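Long-range contacts in ABC transporter substrate-binding protein (Vibrio cholerae, PDB 3LKV), which probably serves as the periplasmic substrate-binding component of an ABC transporter and holds a phenylalanine molecule in its ligand pocket: residues K141-V146 with S194-A199; V173-L178 with Q188-K193; D182-T187 with I213-Q218. All blocks are in the same frame, centred on the assembly; numbering follows the deposited sequence.

Interaction 1: residues K141-V146 with S194-A199; sequences KSIGVV and SDVIYA. With ZN (zinc ion), chain E.
Gly144 pairs with Ile197 as neighbouring parallel strands do, using both of its backbone polar groups. Its N gives a nearly straight bond to Val196 O (2.9 Å, 173° at the hydrogen), and its O receives Tyr198 N at 2.8 Å, so the glycine straddles Ile197. Because Gly144 has no side chain, Ser194 can rest its hydroxyl against the strand, with OG 3.2 Å from Gly144 CA. That hydroxyl is hydrogen-bonded to Ile190 O in the preceding helix.

Before the regular pairing begins, Asp195 shows how a side chain can extend the strand pairing into the loop before it. Its CB lies 3.6 Å from Ser142 O, the same oxygen that accepts a hydrogen bond from Asp195 N. With CG anti to the carbonyl carbon (chi1 -62°), the carboxylate is carried toward the start of the other strand. CG comes within van der Waals range of Ser142 CB, and OD2 at the tip lies 3.4 Å from that same CB. OD2 also accepts Lys141 N at 2.9 Å, from the anti side and tilted out of the carboxylate plane. On one face of the sheet Ile143 and Val196 lie side by side, while Ile143 CG2 meets Tyr198 CB at 3.8 Å. The phenol then leads off to a hydrogen bond with His129.

Ser194 O also binds, at 2.1 Å, a zinc ion whose other ligands are Ala191 O, Thr221 OG1 and two waters, which ties the entry to this strand to the end of helix 183-191. The pair belongs to the interior of the second Rossmann-like sheet of a periplasmic-binding-protein fold: strand 171-176 flanks 142-147, helices 183-191 and 209-218 pack on the face bearing Ile197, and Leu137 touches Val196 on the other.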
# COMPACT_ATOMS: atom_id res chain seq x y z
N LYS A 141 14.91 -31.85 -29.66
CA LYS A 141 16.26 -31.75 -30.20
C LYS A 141 16.83 -30.35 -30.03
O LYS A 141 18.03 -30.16 -30.06
CB LYS A 141 16.29 -32.13 -31.69
CG LYS A 141 15.69 -33.51 -32.00
CD LYS A 141 16.42 -34.66 -31.19
CE LYS A 141 16.52 -36.03 -31.97
NZ LYS A 141 15.17 -36.58 -32.32
N SER A 142 15.95 -29.40 -29.77
CA SER A 142 16.24 -28.01 -29.89
C SER A 142 15.57 -27.17 -28.79
O SER A 142 14.35 -27.28 -28.58
CB SER A 142 15.63 -27.60 -31.23
OG SER A 142 16.40 -26.58 -31.72
N ILE A 143 16.34 -26.33 -28.11
CA ILE A 143 15.77 -25.41 -27.11
C ILE A 143 16.07 -24.00 -27.54
O ILE A 143 17.23 -23.64 -27.78
CB ILE A 143 16.31 -25.68 -25.71
CG1 ILE A 143 15.85 -27.04 -25.22
CG2 ILE A 143 15.84 -24.60 -24.70
CD1 ILE A 143 16.43 -27.44 -23.83
N GLY A 144 15.01 -23.22 -27.65
CA GLY A 144 15.11 -21.81 -28.01
C GLY A 144 15.19 -20.98 -26.74
O GLY A 144 14.59 -21.36 -25.71
N VAL A 145 15.94 -19.89 -26.78
CA VAL A 145 16.02 -19.03 -25.61
C VAL A 145 16.27 -17.63 -26.03
O VAL A 145 17.02 -17.38 -26.96
CB VAL A 145 17.08 -19.54 -24.57
CG1 VAL A 145 18.42 -19.68 -25.18
CG2 VAL A 145 17.16 -18.61 -23.33
N VAL A 146 15.56 -16.70 -25.40
CA VAL A 146 15.74 -15.28 -25.63
C VAL A 146 16.27 -14.70 -24.32
O VAL A 146 15.79 -15.03 -23.26
CB VAL A 146 14.39 -14.62 -25.96
CG1 VAL A 146 14.56 -13.08 -26.10
CG2 VAL A 146 13.80 -15.24 -27.27
N SER A 194 12.83 -24.08 -32.93
CA SER A 194 12.93 -24.61 -31.59
C SER A 194 11.84 -25.58 -31.31
O SER A 194 10.74 -25.38 -31.74
CB SER A 194 12.85 -23.46 -30.59
OG SER A 194 13.86 -22.52 -30.87
N ASP A 195 12.11 -26.64 -30.58
CA ASP A 195 11.01 -27.52 -30.15
C ASP A 195 10.33 -26.96 -28.94
O ASP A 195 9.20 -27.30 -28.68
CB ASP A 195 11.50 -28.95 -29.89
CG ASP A 195 12.08 -29.61 -31.15
OD1 ASP A 195 11.35 -29.65 -32.14
OD2 ASP A 195 13.26 -30.04 -31.17
N VAL A 196 11.02 -26.10 -28.19
CA VAL A 196 10.43 -25.49 -26.99
C VAL A 196 11.22 -24.24 -26.70
O VAL A 196 12.40 -24.18 -27.00
CB VAL A 196 10.47 -26.45 -25.79
CG1 VAL A 196 11.91 -26.96 -25.51
CG2 VAL A 196 9.83 -25.83 -24.56
N ILE A 197 10.58 -23.22 -26.15
CA ILE A 197 11.27 -22.03 -25.72
C ILE A 197 11.43 -22.11 -24.18
O ILE A 197 10.44 -22.40 -23.45
CB ILE A 197 10.47 -20.78 -26.02
CG1 ILE A 197 10.06 -20.70 -27.52
CG2 ILE A 197 11.24 -19.58 -25.58
CD1 ILE A 197 11.17 -20.52 -28.44
N TYR A 198 12.65 -21.89 -23.73
CA TYR A 198 12.94 -21.81 -22.33
C TYR A 198 12.86 -20.36 -21.93
O TYR A 198 13.68 -19.55 -22.32
CB TYR A 198 14.35 -22.35 -22.06
CG TYR A 198 14.82 -22.27 -20.60
CD1 TYR A 198 14.05 -22.78 -19.58
CD2 TYR A 198 16.05 -21.73 -20.26
CE1 TYR A 198 14.47 -22.76 -18.28
CE2 TYR A 198 16.50 -21.71 -18.92
CZ TYR A 198 15.70 -22.22 -17.94
OH TYR A 198 16.08 -22.18 -16.62
N ALA A 199 11.84 -20.03 -21.15
CA ALA A 199 11.66 -18.66 -20.70
C ALA A 199 12.45 -18.56 -19.39
O ALA A 199 12.04 -19.07 -18.36
CB ALA A 199 10.15 -18.35 -20.49
ZN ZN E . 8.99 -24.64 -32.75
O HOH W 1 13.89 -16.84 -22.84
O HOH W 2 8.86 -25.72 -34.98
O HOH W 3 7.71 -26.41 -32.00

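Interaction 2: residues V173-L178 with Q188-K193; sequences VEATAL and QAIAEK. With ZN (zinc ion), chain E.
Val173 and Ile190 pack side against side, pointing in opposite senses, where edge strand 171-176 meets helix 183-191, two successive elements of a beta-alpha-beta crossover that returns to the sheet at strand 196-199. The close part centres on Ile190. Its CG2 fits between Val173 CG1 and Ala175 CB, 3.8 Å from each, and its CB touches the same Val173 methyl. Placing CG1 between the backbone N and the carbonyl carbon (chi1 66°) points the long branch into the sheet, where CD1 lies 3.7 Å from Val173 O and also packs against Val145. The other Val173 methyl, CG2, lies 3.7 Å from Lys193 O, an oxygen hydrogen-bonded to Ser142 OG.

Toward the outside the fit is looser. Lys193 contributes its CB, 4.3 Å from Val173 CG1, and the rest of its chain turns from the strand to solvent. Glu192 is exposed, and its O and OE1 both accept from a water bound to the zinc ion, which Ala191 O holds at 2.3 Å. No hydrogen bond joins the two segments, so shape and apolar cover set how the helix lies on the strand, while directional bonds run to other partners, the strand's to 142-147 and the helix end's to the zinc ion.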
# COMPACT_ATOMS: atom_id res chain seq x y z
N VAL A 173 19.05 -22.68 -29.58
CA VAL A 173 18.82 -21.64 -30.54
C VAL A 173 18.59 -20.34 -29.79
O VAL A 173 17.63 -20.22 -29.06
CB VAL A 173 17.58 -21.94 -31.36
CG1 VAL A 173 17.39 -20.83 -32.40
CG2 VAL A 173 17.72 -23.31 -32.04
N GLU A 174 19.45 -19.36 -29.99
CA GLU A 174 19.48 -18.16 -29.15
C GLU A 174 19.17 -16.88 -29.88
O GLU A 174 19.59 -16.70 -31.02
CB GLU A 174 20.88 -17.96 -28.60
CG GLU A 174 21.55 -19.20 -28.04
CD GLU A 174 22.99 -18.96 -27.53
OE1 GLU A 174 23.44 -17.78 -27.33
OE2 GLU A 174 23.67 -20.00 -27.33
N ALA A 175 18.50 -15.95 -29.22
CA ALA A 175 18.38 -14.61 -29.74
C ALA A 175 18.40 -13.62 -28.57
O ALA A 175 17.94 -13.93 -27.47
CB ALA A 175 17.14 -14.48 -30.51
N THR A 176 18.94 -12.43 -28.79
CA THR A 176 18.98 -11.46 -27.72
C THR A 176 17.91 -10.43 -27.91
O THR A 176 17.46 -10.20 -29.01
CB THR A 176 20.35 -10.80 -27.56
OG1 THR A 176 20.73 -10.18 -28.78
CG2 THR A 176 21.35 -11.84 -27.14
N ALA A 177 17.50 -9.83 -26.80
CA ALA A 177 16.54 -8.75 -26.77
C ALA A 177 17.09 -7.73 -25.79
O ALA A 177 17.29 -8.05 -24.62
CB ALA A 177 15.18 -9.29 -26.29
N LEU A 178 17.38 -6.54 -26.27
CA LEU A 178 17.98 -5.51 -25.43
C LEU A 178 16.98 -4.79 -24.55
O LEU A 178 17.35 -4.11 -23.61
CB LEU A 178 18.70 -4.47 -26.32
CG LEU A 178 19.76 -5.09 -27.27
CD1 LEU A 178 20.42 -4.00 -28.12
CD2 LEU A 178 20.82 -5.90 -26.46
N GLN A 188 9.85 -14.69 -32.12
CA GLN A 188 9.43 -15.00 -33.48
C GLN A 188 10.60 -15.46 -34.33
O GLN A 188 10.47 -16.41 -35.08
CB GLN A 188 8.81 -13.78 -34.12
CG GLN A 188 8.26 -14.05 -35.46
CD GLN A 188 7.90 -12.78 -36.17
OE1 GLN A 188 8.74 -11.88 -36.33
NE2 GLN A 188 6.65 -12.67 -36.59
N ALA A 189 11.74 -14.79 -34.22
CA ALA A 189 12.90 -15.19 -35.00
C ALA A 189 13.33 -16.63 -34.73
O ALA A 189 14.02 -17.23 -35.57
CB ALA A 189 14.10 -14.23 -34.75
N ILE A 190 13.00 -17.20 -33.58
CA ILE A 190 13.55 -18.52 -33.24
C ILE A 190 12.54 -19.64 -33.02
O ILE A 190 12.94 -20.81 -32.89
CB ILE A 190 14.47 -18.45 -31.98
CG1 ILE A 190 13.68 -18.07 -30.71
CG2 ILE A 190 15.60 -17.49 -32.23
CD1 ILE A 190 14.49 -18.31 -29.37
N ALA A 191 11.26 -19.30 -32.93
CA ALA A 191 10.27 -20.25 -32.44
C ALA A 191 10.14 -21.45 -33.40
O ALA A 191 9.96 -22.55 -32.94
CB ALA A 191 8.92 -19.58 -32.21
N GLU A 192 10.30 -21.25 -34.70
CA GLU A 192 10.14 -22.35 -35.66
C GLU A 192 11.37 -23.26 -35.73
O GLU A 192 11.27 -24.42 -36.15
CB GLU A 192 9.75 -21.81 -37.05
CG GLU A 192 8.31 -21.10 -37.10
CD GLU A 192 7.13 -22.03 -36.77
OE1 GLU A 192 7.30 -23.18 -36.27
OE2 GLU A 192 5.98 -21.61 -37.02
N LYS A 193 12.53 -22.77 -35.31
CA LYS A 193 13.73 -23.61 -35.19
C LYS A 193 13.82 -24.27 -33.80
O LYS A 193 14.78 -24.97 -33.53
CB LYS A 193 15.02 -22.78 -35.40
CG LYS A 193 15.18 -22.02 -36.76
CD LYS A 193 15.75 -20.60 -36.50
CE LYS A 193 16.70 -20.09 -37.59
NZ LYS A 193 16.07 -19.79 -38.90
ZN ZN E . 8.99 -24.64 -32.75
O HOH W 2 8.86 -25.72 -34.98
O HOH W 3 7.71 -26.41 -32.00

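Interaction 3: residues D182-T187 with I213-Q218; sequences DVQSAT and IVAANQ
Gln184 and Ala215 mark the nearest approach of two backbones, their CA atoms 6.1 Å apart, where the segments 183-187 and 213-218 of two helices run side by side in the same direction, their local axes approaching to 8.4 Å and inclined by 22°. Neighbouring parallel helices on one face of a parallel sheet are a hallmark of Rossmann-like alpha/beta domains, and this pair is an example from the second domain of a periplasmic-binding-protein fold.

Small side chains allow the close approach. Ala215 points its CB at the opposing helix, where it meets Thr187 CG2 at 3.7 Å and the backbone oxygen of Gln184 at 3.8 Å. Thr187 thus offers its methyl branch to the neighbour, and the same CG2 reaches the backbone N of Ala216 at 4.0 Å. Nearer the surface, Gln184 borders the contact. Its chain is extended, with CG opposite the backbone N (chi1 180°), so CG passes alongside Ala215 CB at 4.1 Å and the amide travels on to Val214. There NE2 lies 3.9 Å from Val214 CG1, the two side chains crossing at a slant in a contact of van der Waals kind. The glutamine and the valine are at the exposed margin, while Thr187, Ala215 and Ala216 are buried.

On the side facing the sheet, Met212 packs on Val183 and Thr187, and Val146 of strand 142-147 touches Ala186 and Thr187. Met212, of helix 209-218, touches Val146 too, so both helices rest on that valine. The same rotation of Thr187 (chi1 -54°) that points CG2 at Ala215 brings its hydroxyl to its own helix: OG1 donates to Val183 O at 2.8 Å, and Thr187 N reaches that same oxygen from the opposite face of the carbonyl plane.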
# COMPACT_ATOMS: atom_id res chain seq x y z
N ASP A 182 11.59 -5.71 -27.67
CA ASP A 182 12.15 -6.56 -28.71
C ASP A 182 11.91 -8.05 -28.43
O ASP A 182 12.34 -8.89 -29.24
CB ASP A 182 13.69 -6.47 -28.81
CG ASP A 182 14.23 -5.05 -28.89
OD1 ASP A 182 13.64 -4.17 -29.52
OD2 ASP A 182 15.34 -4.87 -28.36
N VAL A 183 11.33 -8.41 -27.29
CA VAL A 183 11.27 -9.83 -26.89
C VAL A 183 10.37 -10.63 -27.83
O VAL A 183 10.71 -11.76 -28.22
CB VAL A 183 10.83 -10.00 -25.44
CG1 VAL A 183 10.29 -11.41 -25.18
CG2 VAL A 183 12.03 -9.62 -24.50
N GLN A 184 9.27 -10.04 -28.25
CA GLN A 184 8.35 -10.77 -29.15
C GLN A 184 9.00 -11.07 -30.53
O GLN A 184 8.97 -12.20 -31.02
CB GLN A 184 7.02 -10.03 -29.26
CG GLN A 184 6.03 -10.72 -30.18
CD GLN A 184 4.60 -10.12 -30.14
OE1 GLN A 184 4.25 -9.40 -29.25
NE2 GLN A 184 3.82 -10.44 -31.10
N SER A 185 9.63 -10.07 -31.12
CA SER A 185 10.38 -10.28 -32.37
C SER A 185 11.49 -11.34 -32.22
O SER A 185 11.67 -12.13 -33.11
CB SER A 185 11.09 -9.01 -32.80
OG SER A 185 10.17 -8.04 -33.06
N ALA A 186 12.27 -11.25 -31.16
CA ALA A 186 13.29 -12.25 -30.89
C ALA A 186 12.67 -13.65 -30.79
O ALA A 186 13.18 -14.58 -31.38
CB ALA A 186 14.06 -11.91 -29.58
N THR A 187 11.59 -13.81 -30.05
CA THR A 187 10.91 -15.09 -29.97
C THR A 187 10.47 -15.59 -31.37
O THR A 187 10.70 -16.74 -31.74
CB THR A 187 9.69 -14.99 -29.10
OG1 THR A 187 10.10 -14.46 -27.83
CG2 THR A 187 9.00 -16.38 -28.91
N ILE A 213 4.74 -15.35 -25.54
CA ILE A 213 3.82 -16.45 -25.64
C ILE A 213 2.95 -16.29 -26.89
O ILE A 213 2.60 -17.29 -27.53
CB ILE A 213 3.02 -16.66 -24.31
CG1 ILE A 213 3.96 -17.39 -23.34
CG2 ILE A 213 1.72 -17.46 -24.53
CD1 ILE A 213 3.54 -17.42 -21.96
N VAL A 214 2.68 -15.05 -27.27
CA VAL A 214 1.91 -14.81 -28.47
C VAL A 214 2.70 -15.35 -29.66
O VAL A 214 2.15 -16.09 -30.46
CB VAL A 214 1.53 -13.30 -28.67
CG1 VAL A 214 1.03 -13.02 -30.15
CG2 VAL A 214 0.45 -12.90 -27.67
N ALA A 215 3.98 -14.99 -29.75
CA ALA A 215 4.84 -15.49 -30.81
C ALA A 215 5.00 -17.03 -30.77
O ALA A 215 4.97 -17.68 -31.83
CB ALA A 215 6.24 -14.79 -30.78
N ALA A 216 5.20 -17.61 -29.58
CA ALA A 216 5.37 -19.05 -29.49
C ALA A 216 4.11 -19.79 -29.93
O ALA A 216 4.18 -20.76 -30.71
CB ALA A 216 5.75 -19.46 -28.07
N ASN A 217 2.96 -19.34 -29.40
CA ASN A 217 1.70 -19.89 -29.78
C ASN A 217 1.46 -19.82 -31.29
O ASN A 217 0.97 -20.73 -31.87
CB ASN A 217 0.54 -19.22 -29.03
CG ASN A 217 0.43 -19.69 -27.60
OD1 ASN A 217 1.04 -20.67 -27.20
ND2 ASN A 217 -0.37 -19.00 -26.83
N GLN A 218 1.88 -18.75 -31.91
CA GLN A 218 1.74 -18.59 -33.34
C GLN A 218 2.59 -19.58 -34.11
O GLN A 218 2.17 -20.07 -35.13
CB GLN A 218 2.14 -17.16 -33.67
CG GLN A 218 1.70 -16.65 -35.01
CD GLN A 218 1.97 -15.11 -35.13
OE1 GLN A 218 2.07 -14.35 -34.10
NE2 GLN A 218 2.08 -14.64 -36.40

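Together the three contacts sample three kinds of pairing in one alpha/beta domain: strand with strand, strand with helix, helix with helix. Interaction 1 is the sheet core, where directional backbone bonds dominate. Interaction 2, nested along the chain inside the loop that interaction 1 closes, lays a helix on the edge strand by apolar contact and is only partly buried. Interaction 3 joins that helix to helix 209-218, largely buried but with Gln184 and Val214 exposed at its margin. Helix 183-191 serves both 182-187/213-218 and 173-178/188-193, while strands 142-147 and 171-176 are neighbours, with Val173 bonded to Ile143 and Val145. Interactions 1 and 2 also share the zinc ion.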